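Local coordinates for poly-beta-hydroxybuterate polymerase (Cupriavidus necator, PDB 5T6O), which probably acts as an acyltransferase that polymerises hydroxybutyryl units into polyhydroxybutyrate, here as the alpha/beta-hydrolase-fold catalytic domain of the synthase, at residues A[235-238]-A[239-243]. The protein carries 1 engineered substitution. Sequence-based numbering, arbitrary orientation.
With SO4 (sulfate ion), chain D.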
loop_
_atom_site.group_PDB
_atom_site.type_symbol
_atom_site.label_atom_id
_atom_site.label_comp_id
_atom_site.label_asym_id
_atom_site.label_seq_id
_atom_site.Cartn_x
_atom_site.Cartn_y
_atom_site.Cartn_z
ATOM N N PRO A 235 17.607 -21.246 20.863
ATOM C CA PRO A 235 16.285 -21.197 21.519
ATOM C C PRO A 235 15.751 -19.787 21.671
ATOM O O PRO A 235 14.535 -19.572 21.589
ATOM C CB PRO A 235 16.543 -21.856 22.883
ATOM C CG PRO A 235 17.720 -22.820 22.606
ATOM C CD PRO A 235 18.599 -22.002 21.659
ATOM N N TRP A 236 16.642 -18.816 21.877
ATOM C CA TRP A 236 16.241 -17.415 21.992
ATOM C C TRP A 236 15.635 -16.913 20.691
ATOM O O TRP A 236 14.553 -16.313 20.672
ATOM C CB TRP A 236 17.464 -16.567 22.362
ATOM C CG TRP A 236 17.124 -15.133 22.726
ATOM C CD1 TRP A 236 16.997 -14.628 23.979
ATOM C CD2 TRP A 236 16.861 -14.045 21.825
ATOM N NE1 TRP A 236 16.689 -13.294 23.927
ATOM C CE2 TRP A 236 16.588 -12.911 22.615
ATOM C CE3 TRP A 236 16.841 -13.917 20.432
ATOM C CZ2 TRP A 236 16.284 -11.669 22.060
ATOM C CZ3 TRP A 236 16.544 -12.675 19.879
ATOM C CH2 TRP A 236 16.262 -11.571 20.694
ATOM N N TYR A 237 16.356 -17.110 19.594
ATOM C CA TYR A 237 15.899 -16.685 18.275
ATOM C C TYR A 237 14.601 -17.392 17.895
ATOM O O TYR A 237 13.683 -16.777 17.340
ATOM C CB TYR A 237 17.047 -16.963 17.292
ATOM C CG TYR A 237 16.870 -16.698 15.811
ATOM C CD1 TYR A 237 15.896 -15.847 15.324
ATOM C CD2 TYR A 237 17.723 -17.311 14.895
ATOM C CE1 TYR A 237 15.761 -15.629 13.957
ATOM C CE2 TYR A 237 17.598 -17.099 13.537
ATOM C CZ TYR A 237 16.609 -16.267 13.070
ATOM O OH TYR A 237 16.485 -16.059 11.709
ATOM N N CYS A 238 14.496 -18.684 18.215
ATOM C CA CYS A 238 13.271 -19.439 17.957
ATOM C C CYS A 238 12.082 -18.825 18.688
ATOM O O CYS A 238 11.016 -18.596 18.097
ATOM C CB CYS A 238 13.488 -20.895 18.384
ATOM S SG CYS A 238 12.033 -21.970 18.322
ATOM N N TRP A 239 12.249 -18.553 19.983
ATOM C CA TRP A 239 11.151 -18.017 20.790
ATOM C C TRP A 239 10.730 -16.648 20.287
ATOM O O TRP A 239 9.538 -16.369 20.128
ATOM C CB TRP A 239 11.579 -17.938 22.260
ATOM C CG TRP A 239 10.478 -17.608 23.223
ATOM C CD1 TRP A 239 9.818 -18.480 24.045
ATOM C CD2 TRP A 239 9.908 -16.313 23.474
ATOM N NE1 TRP A 239 8.871 -17.807 24.787
ATOM C CE2 TRP A 239 8.906 -16.480 24.452
ATOM C CE3 TRP A 239 10.144 -15.034 22.963
ATOM C CZ2 TRP A 239 8.141 -15.415 24.929
ATOM C CZ3 TRP A 239 9.381 -13.980 23.438
ATOM C CH2 TRP A 239 8.392 -14.182 24.412
ATOM N N TYR A 240 11.706 -15.771 20.043
ATOM C CA TYR A 240 11.404 -14.429 19.553
ATOM C C TYR A 240 10.640 -14.477 18.233
ATOM O O TYR A 240 9.584 -13.851 18.091
ATOM C CB TYR A 240 12.715 -13.656 19.416
ATOM C CG TYR A 240 12.560 -12.213 19.004
ATOM C CD1 TYR A 240 11.707 -11.356 19.694
ATOM C CD2 TYR A 240 13.292 -11.704 17.945
ATOM C CE1 TYR A 240 11.576 -10.029 19.315
ATOM C CE2 TYR A 240 13.163 -10.377 17.556
ATOM C CZ TYR A 240 12.308 -9.549 18.246
ATOM O OH TYR A 240 12.185 -8.228 17.854
ATOM N N LEU A 241 11.136 -15.247 17.261
ATOM C CA LEU A 241 10.448 -15.354 15.975
ATOM C C LEU A 241 9.045 -15.927 16.144
ATOM O O LEU A 241 8.083 -15.421 15.560
ATOM C CB LEU A 241 11.268 -16.231 15.026
ATOM C CG LEU A 241 11.326 -15.939 13.535
ATOM C CD1 LEU A 241 11.751 -14.499 13.296
ATOM C CD2 LEU A 241 12.308 -16.910 12.871
ATOM N N ARG A 242 8.912 -16.997 16.935
ATOM C CA ARG A 242 7.626 -17.684 17.046
ATOM C C ARG A 242 6.574 -16.816 17.727
ATOM O O ARG A 242 5.451 -16.677 17.223
ATOM C CB ARG A 242 7.803 -18.993 17.821
ATOM C CG ARG A 242 6.491 -19.695 18.182
ATOM C CD ARG A 242 6.806 -21.043 18.812
ATOM N NE ARG A 242 7.335 -21.971 17.817
ATOM C CZ ARG A 242 7.881 -23.145 18.111
ATOM N NH1 ARG A 242 8.007 -23.517 19.379
ATOM N NH2 ARG A 242 8.312 -23.937 17.138
ATOM N N HIS A 243 6.912 -16.228 18.879
ATOM C CA HIS A 243 5.891 -15.669 19.758
ATOM C C HIS A 243 5.650 -14.183 19.530
ATOM O O HIS A 243 4.706 -13.630 20.108
ATOM C CB HIS A 243 6.264 -15.922 21.224
ATOM C CG HIS A 243 6.238 -17.375 21.599
ATOM N ND1 HIS A 243 5.072 -18.107 21.646
ATOM C CD2 HIS A 243 7.236 -18.236 21.920
ATOM C CE1 HIS A 243 5.351 -19.353 21.991
ATOM N NE2 HIS A 243 6.658 -19.459 22.157
HETATM S S SO4 D . 8.568 -22.481 23.079
HETATM O O1 SO4 D . 7.720 -22.417 24.266
HETATM O O2 SO4 D . 7.763 -22.094 21.915
HETATM O O3 SO4 D . 9.112 -23.826 22.893
HETATM O O4 SO4 D . 9.718 -21.591 23.249
#
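W236 and Y240 sit one turn apart on the same helix, and their side chains leave it together and run alongside each other. W236 CZ3 comes 3.9 Å from Y240 CD2. Each side chain places CG anti to its own backbone N (chi1 -171° for W236, -176° for Y240), and these like torsions send both rings the same way off the helix. The two ring planes are inclined at 38°, an oblique pairing, with Y240 CB over one face of the indole. Y237 and L241 repeat the i to i+4 pairing, with Y237 CE1 3.8 Å from L241 CD2. The Y237 hydroxyl is hydrogen-bonded to D201 of the second subunit. The backbone N of W239, Y240, L241 and R242 bonds to the carbonyl four residues earlier; the helix widens into a pi-type turn at 241-243.

C238 SG lies over the centre of one face of the R242 guanidinium, 4.3 Å from R242 CZ. The same sulfur forms the disulfide with C182. The R242 chain bends at chi3, and NH1 donates to sulfate O2 at 2.9 Å. H243 NE2 donates to sulfate O2 as well, at 2.9 Å. Both groups meet O2 at their edges, near their planes. R242 NH2 is held by the carbonyl of A180, and H243 ND1 is hydrogen-bonded to E249 OE1, which together should fix how both groups are turned. H243 CD2 packs over one face of the W239 indole, near its rim. The sulfate, probably from the crystallisation liquor, also takes a bond from C182 N.

Helix 234-246 directly follows strand 230-233 in the alpha/beta hydrolase fold. W236 and Y240 pack on helix 120-134, and W239 stacks on W89 of helix 89-108. Y237, C238, L241 and R242 contact helix 202-215 of the second subunit.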